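PDB 5JDJ: titin from Homo sapiens, which forms the giant elastic filament of the muscle sarcomere, represented here by the single immunoglobulin domain I10 of its I-band. Local coordinates for residues Thr5-Lys10 against Glu28-Asn33; Met12-Val17 against Ser85-Val90; Pro35-Lys40 against Thr76-Asn81; Ser48-Ile53 against Leu62-Thr67. One frame throughout, in Å; residues are numbered along the deposited sequence.

Contact 1: residues Thr5-Lys10 against Glu28-Asn33; sequences TLHITK and EVSHFN
The backbone of Glu28 meets both Thr9 and Lys10, and its carbonyl oxygen accepts two N-H groups. The shorter bond runs from Thr9 N to Glu28 O, at 2.8 Å; the longer, from Lys10 N to Glu28 O, is 3.2 Å. Both donors approach from the same face of the carbonyl, Lys10 N lying 39° out of its plane. In return Glu28 N donates to Lys10 O, 3.0 Å away, and one water links Thr9 OG1 to Glu28 OE1. Two residues facing one make this a classic beta bulge, in the place where strand A of an I-set immunoglobulin domain pairs antiparallel with strand B.

Beyond the paired strands, side chains do the bonding. Ser30 OG accepts from His7 N (3.0 Å) and also lies 2.6 Å from His31 ND1, a hydrogen bond in which either atom could be the donor. His7 CG sits between the backbone N and the carbonyl carbon (chi1 60°), which folds the ring back over its own segment, where ND1 donates to Thr5 O at 2.9 Å, the acceptor lying close to the ring plane.

Ring and aliphatic packing complete the contact. Ser30 CB sits over one face of the His7 imidazole, 3.7 Å from its centroid, in a CH-pi contact. Lys10 brings its chain rather than its ammonium to Glu28: CD is 3.6 Å from Glu28 OE2, the charged atoms not being in contact. Leu6 CD1 touches Ser30 OG, and Leu6 also packs on Cys79.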
loop_
_atom_site.group_PDB
_atom_site.type_symbol
_atom_site.label_atom_id
_atom_site.label_comp_id
_atom_site.label_asym_id
_atom_site.label_seq_id
_atom_site.Cartn_x
_atom_site.Cartn_y
_atom_site.Cartn_z
ATOM N N THR A 5 -14.209 9.858 -14.958
ATOM C CA THR A 5 -13.105 9.060 -15.485
ATOM C C THR A 5 -11.911 9.094 -14.539
ATOM O O THR A 5 -11.504 10.163 -14.077
ATOM C CB THR A 5 -12.670 9.576 -16.879
ATOM O OG1 THR A 5 -13.800 9.555 -17.760
ATOM C CG2 THR A 5 -11.563 8.726 -17.459
ATOM N N LEU A 6 -11.363 7.926 -14.231
ATOM C CA LEU A 6 -10.184 7.854 -13.383
ATOM C C LEU A 6 -8.964 8.433 -14.115
ATOM O O LEU A 6 -8.730 8.128 -15.282
ATOM C CB LEU A 6 -9.945 6.401 -12.976
ATOM C CG LEU A 6 -8.689 6.063 -12.195
ATOM C CD1 LEU A 6 -8.676 6.814 -10.865
ATOM C CD2 LEU A 6 -8.604 4.551 -11.973
ATOM N N HIS A 7 -8.174 9.259 -13.435
ATOM C CA HIS A 7 -6.990 9.811 -14.087
ATOM C C HIS A 7 -5.949 10.271 -13.078
ATOM O O HIS A 7 -6.245 10.462 -11.895
ATOM C CB HIS A 7 -7.372 10.973 -15.021
ATOM C CG HIS A 7 -8.052 12.114 -14.332
ATOM N ND1 HIS A 7 -9.394 12.100 -14.016
ATOM C CD2 HIS A 7 -7.578 13.306 -13.899
ATOM C CE1 HIS A 7 -9.716 13.230 -13.415
ATOM N NE2 HIS A 7 -8.631 13.979 -13.326
ATOM N N ILE A 8 -4.720 10.424 -13.559
ATOM C CA ILE A 8 -3.639 10.886 -12.712
ATOM C C ILE A 8 -3.790 12.395 -12.519
ATOM O O ILE A 8 -4.019 13.143 -13.485
ATOM C CB ILE A 8 -2.264 10.518 -13.304
ATOM C CG1 ILE A 8 -2.085 8.992 -13.259
ATOM C CG2 ILE A 8 -1.133 11.206 -12.536
ATOM C CD1 ILE A 8 -0.882 8.463 -14.046
ATOM N N THR A 9 -3.687 12.840 -11.270
ATOM C CA THR A 9 -3.853 14.260 -10.962
ATOM C C THR A 9 -2.560 14.959 -10.521
ATOM O O THR A 9 -2.507 16.187 -10.459
ATOM C CB THR A 9 -4.907 14.471 -9.875
ATOM O OG1 THR A 9 -4.562 13.710 -8.705
ATOM C CG2 THR A 9 -6.286 14.041 -10.389
ATOM N N LYS A 10 -1.521 14.190 -10.222
ATOM C CA LYS A 10 -0.245 14.787 -9.821
ATOM C C LYS A 10 0.874 13.809 -10.147
ATOM O O LYS A 10 0.812 12.649 -9.772
ATOM C CB LYS A 10 -0.244 15.146 -8.325
ATOM C CG LYS A 10 0.974 15.970 -7.880
ATOM C CD LYS A 10 0.848 16.422 -6.409
ATOM C CE LYS A 10 1.977 17.376 -6.003
ATOM N NZ LYS A 10 3.336 16.773 -6.205
ATOM N N GLU A 28 -0.525 11.281 -7.413
ATOM C CA GLU A 28 -1.880 11.357 -6.908
ATOM C C GLU A 28 -2.857 11.044 -8.030
ATOM O O GLU A 28 -2.584 11.319 -9.209
ATOM C CB GLU A 28 -2.169 12.721 -6.303
ATOM C CG GLU A 28 -1.242 13.071 -5.160
ATOM C CD GLU A 28 -1.614 14.375 -4.489
ATOM O OE1 GLU A 28 -2.695 14.923 -4.812
ATOM O OE2 GLU A 28 -0.822 14.844 -3.639
ATOM N N VAL A 29 -3.973 10.438 -7.664
ATOM C CA VAL A 29 -5.006 10.120 -8.636
ATOM C C VAL A 29 -6.280 10.837 -8.255
ATOM O O VAL A 29 -6.399 11.420 -7.177
ATOM C CB VAL A 29 -5.290 8.608 -8.738
ATOM C CG1 VAL A 29 -4.078 7.862 -9.303
ATOM C CG2 VAL A 29 -5.720 8.066 -7.376
ATOM N N SER A 30 -7.257 10.742 -9.138
ATOM C CA SER A 30 -8.457 11.551 -9.037
ATOM C C SER A 30 -9.457 11.016 -8.022
ATOM O O SER A 30 -10.297 11.762 -7.530
ATOM C CB SER A 30 -9.121 11.614 -10.403
ATOM O OG SER A 30 -9.298 10.297 -10.905
ATOM N N HIS A 31 -9.384 9.718 -7.739
ATOM C CA HIS A 31 -10.384 9.074 -6.901
ATOM C C HIS A 31 -9.790 8.268 -5.769
ATOM O O HIS A 31 -8.654 7.833 -5.839
ATOM C CB HIS A 31 -11.256 8.160 -7.755
ATOM C CG HIS A 31 -12.057 8.895 -8.772
ATOM N ND1 HIS A 31 -11.514 9.380 -9.942
ATOM C CD2 HIS A 31 -13.354 9.281 -8.768
ATOM C CE1 HIS A 31 -12.453 10.007 -10.631
ATOM N NE2 HIS A 31 -13.578 9.966 -9.939
ATOM N N PHE A 32 -10.590 8.063 -4.729
ATOM C CA PHE A 32 -10.253 7.108 -3.695
ATOM C C PHE A 32 -10.458 5.680 -4.210
ATOM O O PHE A 32 -11.220 5.454 -5.139
ATOM C CB PHE A 32 -11.133 7.319 -2.457
ATOM C CG PHE A 32 -10.942 8.641 -1.778
ATOM C CD1 PHE A 32 -9.734 8.966 -1.208
ATOM C CD2 PHE A 32 -11.984 9.538 -1.680
ATOM C CE1 PHE A 32 -9.557 10.178 -0.549
ATOM C CE2 PHE A 32 -11.820 10.751 -1.029
ATOM C CZ PHE A 32 -10.595 11.066 -0.459
ATOM N N ASN A 33 -9.787 4.735 -3.552
ATOM C CA ASN A 33 -9.980 3.305 -3.751
ATOM C C ASN A 33 -9.480 2.804 -5.109
ATOM O O ASN A 33 -10.036 1.891 -5.695
ATOM C CB ASN A 33 -11.458 2.939 -3.552
ATOM C CG ASN A 33 -11.647 1.467 -3.270
ATOM O OD1 ASN A 33 -10.805 0.842 -2.627
ATOM N ND2 ASN A 33 -12.735 0.899 -3.773
HETATM O O HOH W 1 -4.386 15.530 -6.702
#

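Contact 2: residues Met12-Val17 against Ser85-Val90; sequences MKNIEV and SATLTV
The carboxamide of Asn14 is the flat group that reaches Ser85-Val90, and it acts through its oxygen. Asn14 OD1 accepts from Thr87 N at 2.9 Å, with the donor in the amide plane and on a lone pair, while a water donates to the same oxygen. Chi1 (-62°) sets CG beside the backbone N, and chi2 (-44°) then points OD1 at Thr87 N, where it stands in for a main-chain carbonyl just before regular pairing begins. The carboxylate of Glu16 is more loosely engaged, OE2 lying 3.9 Å from Thr89 CG2.

Regular parallel bonding follows. Ile15 N donates to Thr87 O at 2.9 Å, and Thr89 N to Ile15 O at the same length. Val17 N to Thr89 O is longer, 3.2 Å. On the face bearing Ile15, Val17 and Leu88, the CD1 methyl of Leu88 lies 3.9 Å from Ile15 CG2 and also meets Val17 CG2. Before strand 15-17 begins, Met12 CG packs 3.7 Å from Ala86 CB.

This is the A'-G pairing of the I-set fold: strand 15-17 forms an edge of its sheet, strand 82-90 pairs antiparallel on its other side with strand 73-79, and Phe25 of strand 23-29 packs from the facing sheet against Met12, Ile15, Ala86 and Leu88.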
loop_
_atom_site.group_PDB
_atom_site.type_symbol
_atom_site.label_atom_id
_atom_site.label_comp_id
_atom_site.label_asym_id
_atom_site.label_seq_id
_atom_site.Cartn_x
_atom_site.Cartn_y
_atom_site.Cartn_z
ATOM N N MET A 12 4.764 12.051 -10.445
ATOM C CA MET A 12 5.927 11.814 -9.602
ATOM C C MET A 12 7.154 12.452 -10.235
ATOM O O MET A 12 7.107 12.903 -11.382
ATOM C CB MET A 12 6.155 10.315 -9.380
ATOM C CG MET A 12 6.491 9.548 -10.629
ATOM S SD MET A 12 5.900 7.846 -10.496
ATOM C CE MET A 12 6.575 7.100 -11.960
ATOM N N LYS A 13 8.246 12.486 -9.482
ATOM C CA LYS A 13 9.458 13.191 -9.898
ATOM C C LYS A 13 10.629 12.273 -10.200
ATOM O O LYS A 13 10.784 11.231 -9.568
ATOM C CB LYS A 13 9.897 14.167 -8.811
ATOM C CG LYS A 13 8.865 15.190 -8.413
ATOM C CD LYS A 13 9.443 16.108 -7.364
ATOM C CE LYS A 13 8.455 17.180 -7.006
ATOM N NZ LYS A 13 9.050 18.244 -6.154
ATOM N N ASN A 14 11.461 12.686 -11.152
ATOM C CA ASN A 14 12.774 12.082 -11.335
ATOM C C ASN A 14 13.556 12.194 -10.040
ATOM O O ASN A 14 13.428 13.185 -9.313
ATOM C CB ASN A 14 13.536 12.763 -12.475
ATOM C CG ASN A 14 12.827 12.632 -13.822
ATOM O OD1 ASN A 14 12.329 11.558 -14.181
ATOM N ND2 ASN A 14 12.788 13.728 -14.580
ATOM N N ILE A 15 14.368 11.191 -9.736
ATOM C CA ILE A 15 15.099 11.212 -8.474
ATOM C C ILE A 15 16.463 10.516 -8.560
ATOM O O ILE A 15 16.619 9.512 -9.261
ATOM C CB ILE A 15 14.259 10.569 -7.357
ATOM C CG1 ILE A 15 14.972 10.687 -6.005
ATOM C CG2 ILE A 15 13.921 9.121 -7.708
ATOM C CD1 ILE A 15 14.280 9.977 -4.887
ATOM N N GLU A 16 17.447 11.080 -7.856
ATOM C CA GLU A 16 18.783 10.496 -7.731
ATOM C C GLU A 16 19.116 10.224 -6.268
ATOM O O GLU A 16 18.961 11.101 -5.420
ATOM C CB GLU A 16 19.848 11.422 -8.315
ATOM C CG GLU A 16 19.763 11.649 -9.806
ATOM C CD GLU A 16 20.867 12.568 -10.306
ATOM O OE1 GLU A 16 20.945 13.719 -9.826
ATOM O OE2 GLU A 16 21.660 12.140 -11.176
ATOM N N VAL A 17 19.574 9.012 -5.971
ATOM C CA VAL A 17 19.996 8.671 -4.614
ATOM C C VAL A 17 21.262 7.825 -4.653
ATOM O O VAL A 17 21.467 7.059 -5.591
ATOM C CB VAL A 17 18.907 7.893 -3.823
ATOM C CG1 VAL A 17 17.678 8.756 -3.572
ATOM C CG2 VAL A 17 18.542 6.599 -4.530
ATOM N N SER A 85 5.638 8.423 -15.888
ATOM C CA SER A 85 6.958 7.815 -15.728
ATOM C C SER A 85 7.990 8.808 -15.225
ATOM O O SER A 85 7.919 10.001 -15.513
ATOM C CB SER A 85 7.436 7.205 -17.042
ATOM O OG SER A 85 6.525 6.221 -17.488
ATOM N N ALA A 86 8.941 8.298 -14.453
ATOM C CA ALA A 86 10.022 9.112 -13.924
ATOM C C ALA A 86 11.189 8.181 -13.721
ATOM O O ALA A 86 11.014 6.962 -13.708
ATOM C CB ALA A 86 9.625 9.797 -12.629
ATOM N N THR A 87 12.375 8.750 -13.581
ATOM C CA THR A 87 13.588 7.956 -13.610
ATOM C C THR A 87 14.239 7.932 -12.249
ATOM O O THR A 87 14.305 8.955 -11.568
ATOM C CB THR A 87 14.579 8.506 -14.654
ATOM O OG1 THR A 87 14.093 8.194 -15.964
ATOM C CG2 THR A 87 15.943 7.883 -14.487
ATOM N N LEU A 88 14.697 6.753 -11.845
ATOM C CA LEU A 88 15.560 6.637 -10.682
ATOM C C LEU A 88 16.985 6.432 -11.156
ATOM O O LEU A 88 17.262 5.517 -11.919
ATOM C CB LEU A 88 15.144 5.478 -9.772
ATOM C CG LEU A 88 16.199 5.076 -8.725
ATOM C CD1 LEU A 88 16.498 6.191 -7.731
ATOM C CD2 LEU A 88 15.808 3.797 -7.999
ATOM N N THR A 89 17.877 7.302 -10.704
ATOM C CA THR A 89 19.292 7.176 -11.005
ATOM C C THR A 89 20.024 6.889 -9.707
ATOM O O THR A 89 20.116 7.759 -8.841
ATOM C CB THR A 89 19.857 8.454 -11.651
ATOM O OG1 THR A 89 19.235 8.662 -12.924
ATOM C CG2 THR A 89 21.363 8.330 -11.848
ATOM N N VAL A 90 20.527 5.666 -9.563
ATOM C CA VAL A 90 21.278 5.297 -8.365
ATOM C C VAL A 90 22.757 5.635 -8.536
ATOM O O VAL A 90 23.448 5.034 -9.357
ATOM C CB VAL A 90 21.122 3.807 -8.035
ATOM C CG1 VAL A 90 21.983 3.433 -6.830
ATOM C CG2 VAL A 90 19.658 3.482 -7.766
HETATM O O HOH W 2 11.905 10.841 -16.528
#

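Contact 3: residues Pro35-Lys40 against Thr76-Asn81; sequences PSMWLK and TFVCGN
Met37 O and Val78 N satisfy each other across this antiparallel pair, as do the N and O atoms of Leu39 and Thr76. Val78 N donates to Met37 O at 2.9 Å. Leu39 and Thr76 exchange two bonds, with Leu39 N only 2.7 Å from Thr76 O, and Thr76 N 3.0 Å from Leu39 O. Where the strands diverge, a single water bridges them, donating both to Pro35 O and to Val78 O. The two hydroxyls find partners outside the pair: Ser36 OG bonds to His60 ND1, and Thr76 OG1 to Ser85 OG.

The side chains leave the pair on its two faces. Phe77 CG lies anti to the backbone N (chi1 179°), which sets the ring edge against one face of the Trp38 indole in a T-shaped stack, CD1 3.5 Å from Trp38 CE2 and the planes at 65°. Phe77 CB also lies over the six-membered ring of Trp38, 4.0 Å from that ring's centroid. On the other side of the sheet, Leu39 CG touches Val78 CG2 at 3.5 Å, and Met37 SD meets Val78 CB.

Trp38 is the core tryptophan of strand C in the immunoglobulin fold, and Phe77 packs against Cys27 at the strand F position where many such domains carry the second cysteine of the intersheet disulfide.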
loop_
_atom_site.group_PDB
_atom_site.type_symbol
_atom_site.label_atom_id
_atom_site.label_comp_id
_atom_site.label_asym_id
_atom_site.label_seq_id
_atom_site.Cartn_x
_atom_site.Cartn_y
_atom_site.Cartn_z
ATOM N N PRO A 35 -6.568 0.948 -7.296
ATOM C CA PRO A 35 -5.458 0.016 -7.087
ATOM C C PRO A 35 -4.119 0.624 -7.492
ATOM O O PRO A 35 -4.084 1.501 -8.352
ATOM C CB PRO A 35 -5.815 -1.159 -8.002
ATOM C CG PRO A 35 -6.693 -0.581 -9.023
ATOM C CD PRO A 35 -7.501 0.468 -8.327
ATOM N N SER A 36 -3.034 0.177 -6.884
ATOM C CA SER A 36 -1.712 0.607 -7.327
ATOM C C SER A 36 -1.184 -0.317 -8.404
ATOM O O SER A 36 -1.324 -1.535 -8.304
ATOM C CB SER A 36 -0.720 0.648 -6.165
ATOM O OG SER A 36 -0.726 1.899 -5.512
ATOM N N MET A 37 -0.597 0.261 -9.447
ATOM C CA MET A 37 0.188 -0.532 -10.387
ATOM C C MET A 37 1.476 0.206 -10.705
ATOM O O MET A 37 1.452 1.360 -11.133
ATOM C CB MET A 37 -0.575 -0.827 -11.684
ATOM C CG MET A 37 0.076 -1.953 -12.480
ATOM S SD MET A 37 -0.519 -2.176 -14.179
ATOM C CE MET A 37 -2.289 -2.146 -13.909
ATOM N N TRP A 38 2.594 -0.470 -10.495
ATOM C CA TRP A 38 3.903 0.105 -10.748
ATOM C C TRP A 38 4.701 -0.732 -11.720
ATOM O O TRP A 38 4.743 -1.956 -11.593
ATOM C CB TRP A 38 4.685 0.231 -9.450
ATOM C CG TRP A 38 4.075 1.211 -8.523
ATOM C CD1 TRP A 38 3.118 0.960 -7.589
ATOM C CD2 TRP A 38 4.362 2.612 -8.449
ATOM N NE1 TRP A 38 2.792 2.120 -6.930
ATOM C CE2 TRP A 38 3.547 3.147 -7.427
ATOM C CE3 TRP A 38 5.240 3.465 -9.135
ATOM C CZ2 TRP A 38 3.576 4.496 -7.075
ATOM C CZ3 TRP A 38 5.274 4.797 -8.782
ATOM C CH2 TRP A 38 4.439 5.304 -7.763
ATOM N N LEU A 39 5.349 -0.063 -12.670
ATOM C CA LEU A 39 6.208 -0.737 -13.639
ATOM C C LEU A 39 7.661 -0.368 -13.423
ATOM O O LEU A 39 7.985 0.723 -12.934
ATOM C CB LEU A 39 5.822 -0.380 -15.077
ATOM C CG LEU A 39 4.341 -0.377 -15.440
ATOM C CD1 LEU A 39 4.131 -0.090 -16.922
ATOM C CD2 LEU A 39 3.649 -1.684 -15.023
ATOM N N LYS A 40 8.531 -1.296 -13.793
ATOM C CA LYS A 40 9.942 -1.022 -13.944
ATOM C C LYS A 40 10.295 -1.352 -15.393
ATOM O O LYS A 40 10.223 -2.513 -15.817
ATOM C CB LYS A 40 10.774 -1.838 -12.961
ATOM C CG LYS A 40 12.272 -1.649 -13.129
ATOM C CD LYS A 40 13.041 -2.610 -12.246
ATOM C CE LYS A 40 14.533 -2.388 -12.376
ATOM N NZ LYS A 40 15.298 -3.369 -11.565
ATOM N N THR A 76 7.128 3.523 -13.607
ATOM C CA THR A 76 5.871 4.019 -14.131
ATOM C C THR A 76 4.742 3.683 -13.181
ATOM O O THR A 76 4.634 2.544 -12.715
ATOM C CB THR A 76 5.569 3.422 -15.523
ATOM O OG1 THR A 76 6.652 3.707 -16.421
ATOM C CG2 THR A 76 4.276 3.985 -16.087
ATOM N N PHE A 77 3.912 4.674 -12.871
ATOM C CA PHE A 77 2.662 4.403 -12.197
ATOM C C PHE A 77 1.578 4.302 -13.250
ATOM O O PHE A 77 1.473 5.158 -14.141
ATOM C CB PHE A 77 2.308 5.480 -11.163
ATOM C CG PHE A 77 0.998 5.227 -10.469
ATOM C CD1 PHE A 77 0.913 4.311 -9.424
ATOM C CD2 PHE A 77 -0.164 5.860 -10.891
ATOM C CE1 PHE A 77 -0.286 4.060 -8.796
ATOM C CE2 PHE A 77 -1.382 5.607 -10.257
ATOM C CZ PHE A 77 -1.436 4.699 -9.202
ATOM N N VAL A 78 0.769 3.257 -13.151
ATOM C CA VAL A 78 -0.238 2.998 -14.162
ATOM C C VAL A 78 -1.635 3.135 -13.584
ATOM O O VAL A 78 -1.975 2.501 -12.584
ATOM C CB VAL A 78 -0.078 1.593 -14.780
ATOM C CG1 VAL A 78 -1.148 1.363 -15.849
ATOM C CG2 VAL A 78 1.304 1.446 -15.360
ATOM N N CYS A 79 -2.431 3.973 -14.239
ATOM C CA CYS A 79 -3.785 4.278 -13.818
ATOM C C CYS A 79 -4.732 3.977 -15.000
ATOM O O CYS A 79 -5.148 4.881 -15.710
ATOM C CB CYS A 79 -3.848 5.745 -13.376
ATOM S SG CYS A 79 -5.384 6.330 -12.674
ATOM N N GLY A 80 -5.038 2.702 -15.230
ATOM C CA GLY A 80 -5.799 2.328 -16.416
ATOM C C GLY A 80 -4.996 2.701 -17.655
ATOM O O GLY A 80 -3.833 2.347 -17.755
ATOM N N ASN A 81 -5.598 3.454 -18.573
ATOM C CA ASN A 81 -4.915 3.849 -19.809
ATOM C C ASN A 81 -4.093 5.127 -19.626
ATOM O O ASN A 81 -3.658 5.752 -20.590
ATOM C CB ASN A 81 -5.930 4.033 -20.940
ATOM C CG ASN A 81 -5.278 4.000 -22.318
ATOM O OD1 ASN A 81 -4.618 3.026 -22.677
ATOM N ND2 ASN A 81 -5.454 5.065 -23.085
HETATM O O HOH W 3 -3.600 1.445 -10.873
#

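Contact 4: residues Ser48-Ile53 against Leu62-Thr67; sequences SEKFKI and LIIMNT
Lys50 bends at chi2 (76°) and is extended beyond it, a course that carries its ammonium to the carbonyls of Met65 and Asn66. Phe51 holds CG beside the backbone N (chi1 -61°), which brings its ring into line with Ile64, the two side chains running the same way.

Lys50 NZ is 3.0 Å from Met65 O, nearly in line with that C=O, and 2.6 Å from Asn66 O, which it approaches from well above the carbonyl plane. The main chain of the same lysine is also engaged: Lys50 O accepts from Met65 N at 2.8 Å in an almost straight bond (176°). Before it, Ser48 OG accepts from Lys50 N and closes an ST turn at the entry to the strand. Lys52 and Ile63 exchange a reciprocal pair of backbone bonds, so the register is held on both sides of Phe51.

On the buried face, Phe51 CE1 lies 3.8 Å from Ile64 CG1 at the ring edge, and Leu62 CD1 packs 3.8 Å from Phe51 CD1 while also approaching Ile53. On the opposite face the CE methylene of Lys52 lies 3.6 Å from Met65 SD.

The arrangement is the D-E hairpin of the domain, and Lys52 and Ile53 pair in turn with an antiparallel strand of the second subunit, continuing the sheet across the interface. Lys50 NZ bonds to two carbonyls and forms a salt bridge with Asp71, which probably stabilises its positive charge and ties the start of strand D to the segment leaving strand E.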
loop_
_atom_site.group_PDB
_atom_site.type_symbol
_atom_site.label_atom_id
_atom_site.label_comp_id
_atom_site.label_asym_id
_atom_site.label_seq_id
_atom_site.Cartn_x
_atom_site.Cartn_y
_atom_site.Cartn_z
ATOM N N SER A 48 8.237 -7.999 -3.506
ATOM C CA SER A 48 9.296 -8.552 -2.674
ATOM C C SER A 48 9.657 -7.530 -1.616
ATOM O O SER A 48 9.053 -6.456 -1.562
ATOM C CB SER A 48 10.537 -8.902 -3.505
ATOM O OG SER A 48 11.192 -7.725 -3.957
ATOM N N GLU A 49 10.658 -7.854 -0.799
ATOM C CA GLU A 49 11.121 -6.969 0.269
ATOM C C GLU A 49 11.693 -5.677 -0.288
ATOM O O GLU A 49 11.774 -4.668 0.408
ATOM C CB GLU A 49 12.166 -7.675 1.135
ATOM C CG GLU A 49 11.586 -8.782 1.995
ATOM C CD GLU A 49 10.283 -8.368 2.665
ATOM O OE1 GLU A 49 10.314 -7.484 3.549
ATOM O OE2 GLU A 49 9.223 -8.915 2.291
ATOM N N LYS A 50 12.079 -5.730 -1.556
ATOM C CA LYS A 50 12.638 -4.599 -2.277
ATOM C C LYS A 50 11.695 -3.393 -2.337
ATOM O O LYS A 50 12.134 -2.247 -2.224
ATOM C CB LYS A 50 12.989 -5.035 -3.695
ATOM C CG LYS A 50 13.877 -4.061 -4.435
ATOM C CD LYS A 50 15.291 -4.194 -3.924
ATOM C CE LYS A 50 16.130 -3.039 -4.367
ATOM N NZ LYS A 50 17.471 -3.073 -3.726
ATOM N N PHE A 51 10.404 -3.666 -2.512
ATOM C CA PHE A 51 9.421 -2.617 -2.793
ATOM C C PHE A 51 8.342 -2.500 -1.733
ATOM O O PHE A 51 7.719 -3.504 -1.376
ATOM C CB PHE A 51 8.729 -2.875 -4.131
ATOM C CG PHE A 51 9.653 -2.883 -5.322
ATOM C CD1 PHE A 51 10.257 -1.717 -5.748
ATOM C CD2 PHE A 51 9.867 -4.046 -6.043
ATOM C CE1 PHE A 51 11.094 -1.706 -6.857
ATOM C CE2 PHE A 51 10.704 -4.050 -7.158
ATOM C CZ PHE A 51 11.314 -2.874 -7.567
ATOM N N LYS A 52 8.098 -1.275 -1.265
ATOM C CA LYS A 52 6.921 -0.988 -0.437
ATOM C C LYS A 52 5.928 -0.185 -1.255
ATOM O O LYS A 52 6.274 0.876 -1.769
ATOM C CB LYS A 52 7.271 -0.188 0.818
ATOM C CG LYS A 52 8.289 -0.781 1.744
ATOM C CD LYS A 52 8.264 0.017 3.053
ATOM C CE LYS A 52 9.473 -0.260 3.937
ATOM N NZ LYS A 52 9.330 0.390 5.276
ATOM N N ILE A 53 4.706 -0.686 -1.378
ATOM C CA ILE A 53 3.671 0.024 -2.109
ATOM C C ILE A 53 2.706 0.606 -1.093
ATOM O O ILE A 53 2.217 -0.104 -0.200
ATOM C CB ILE A 53 2.914 -0.879 -3.106
ATOM C CG1 ILE A 53 3.816 -1.308 -4.269
ATOM C CG2 ILE A 53 1.729 -0.144 -3.675
ATOM C CD1 ILE A 53 4.780 -2.418 -3.941
ATOM N N LEU A 62 5.593 4.539 -4.214
ATOM C CA LEU A 62 6.461 3.382 -4.331
ATOM C C LEU A 62 7.711 3.706 -3.576
ATOM O O LEU A 62 8.321 4.738 -3.831
ATOM C CB LEU A 62 6.805 3.067 -5.780
ATOM C CG LEU A 62 7.806 1.926 -5.992
ATOM C CD1 LEU A 62 7.210 0.596 -5.541
ATOM C CD2 LEU A 62 8.188 1.837 -7.469
ATOM N N ILE A 63 8.081 2.835 -2.640
ATOM C CA ILE A 63 9.319 2.988 -1.891
ATOM C C ILE A 63 10.258 1.856 -2.277
ATOM O O ILE A 63 9.875 0.688 -2.229
ATOM C CB ILE A 63 9.063 2.972 -0.366
ATOM C CG1 ILE A 63 8.161 4.144 0.033
ATOM C CG2 ILE A 63 10.381 3.037 0.388
ATOM C CD1 ILE A 63 7.778 4.150 1.508
ATOM N N ILE A 64 11.470 2.201 -2.691
ATOM C CA ILE A 64 12.444 1.198 -3.120
ATOM C C ILE A 64 13.551 1.108 -2.084
ATOM O O ILE A 64 14.291 2.070 -1.864
ATOM C CB ILE A 64 13.035 1.526 -4.505
ATOM C CG1 ILE A 64 11.903 1.802 -5.500
ATOM C CG2 ILE A 64 13.935 0.394 -4.973
ATOM C CD1 ILE A 64 12.353 2.324 -6.859
ATOM N N MET A 65 13.637 -0.050 -1.436
ATOM C CA MET A 65 14.531 -0.242 -0.298
ATOM C C MET A 65 15.941 -0.606 -0.756
ATOM O O MET A 65 16.108 -1.337 -1.732
ATOM C CB MET A 65 13.988 -1.339 0.627
ATOM C CG MET A 65 12.572 -1.111 1.125
ATOM S SD MET A 65 12.431 0.416 2.058
ATOM C CE MET A 65 13.415 0.039 3.512
ATOM N N ASN A 66 16.944 -0.074 -0.061
ATOM C CA ASN A 66 18.334 -0.497 -0.256
ATOM C C ASN A 66 18.766 -0.440 -1.726
ATOM O O ASN A 66 19.026 -1.468 -2.354
ATOM C CB ASN A 66 18.512 -1.911 0.313
ATOM C CG ASN A 66 19.946 -2.409 0.231
ATOM O OD1 ASN A 66 20.302 -3.173 -0.669
ATOM N ND2 ASN A 66 20.781 -1.963 1.164
ATOM N N THR A 67 18.818 0.761 -2.287
ATOM C CA THR A 67 19.012 0.871 -3.724
ATOM C C THR A 67 20.372 0.365 -4.172
ATOM O O THR A 67 21.366 0.482 -3.455
ATOM C CB THR A 67 18.852 2.311 -4.223
ATOM O OG1 THR A 67 19.641 3.191 -3.416
ATOM C CG2 THR A 67 17.379 2.733 -4.178
#

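The four contacts divide a beta sandwich between its two sheets: contacts 1 and 4 join strands of one, contacts 2 and 3 strands of the other. Contacts 1 and 4 lie on opposite sides of the chain's centre, their own centres about 23 Å apart. The interior links them through contact 3, where Val29 CG1 comes 3.6 Å from Phe77 CE2, and Trp38 CZ2 lies 3.5 Å from Leu62 N. Met12 SD of contact 2 is 3.6 Å from Trp38 CZ3, so Trp38 of contact 3 is touched by contacts 2 and 4. Along the chain, contact 4 is nested within contact 3, and contact 3 within contact 2. A bound calcium ion lies nearest contact 1, about 5 Å from the side chain of Ile8.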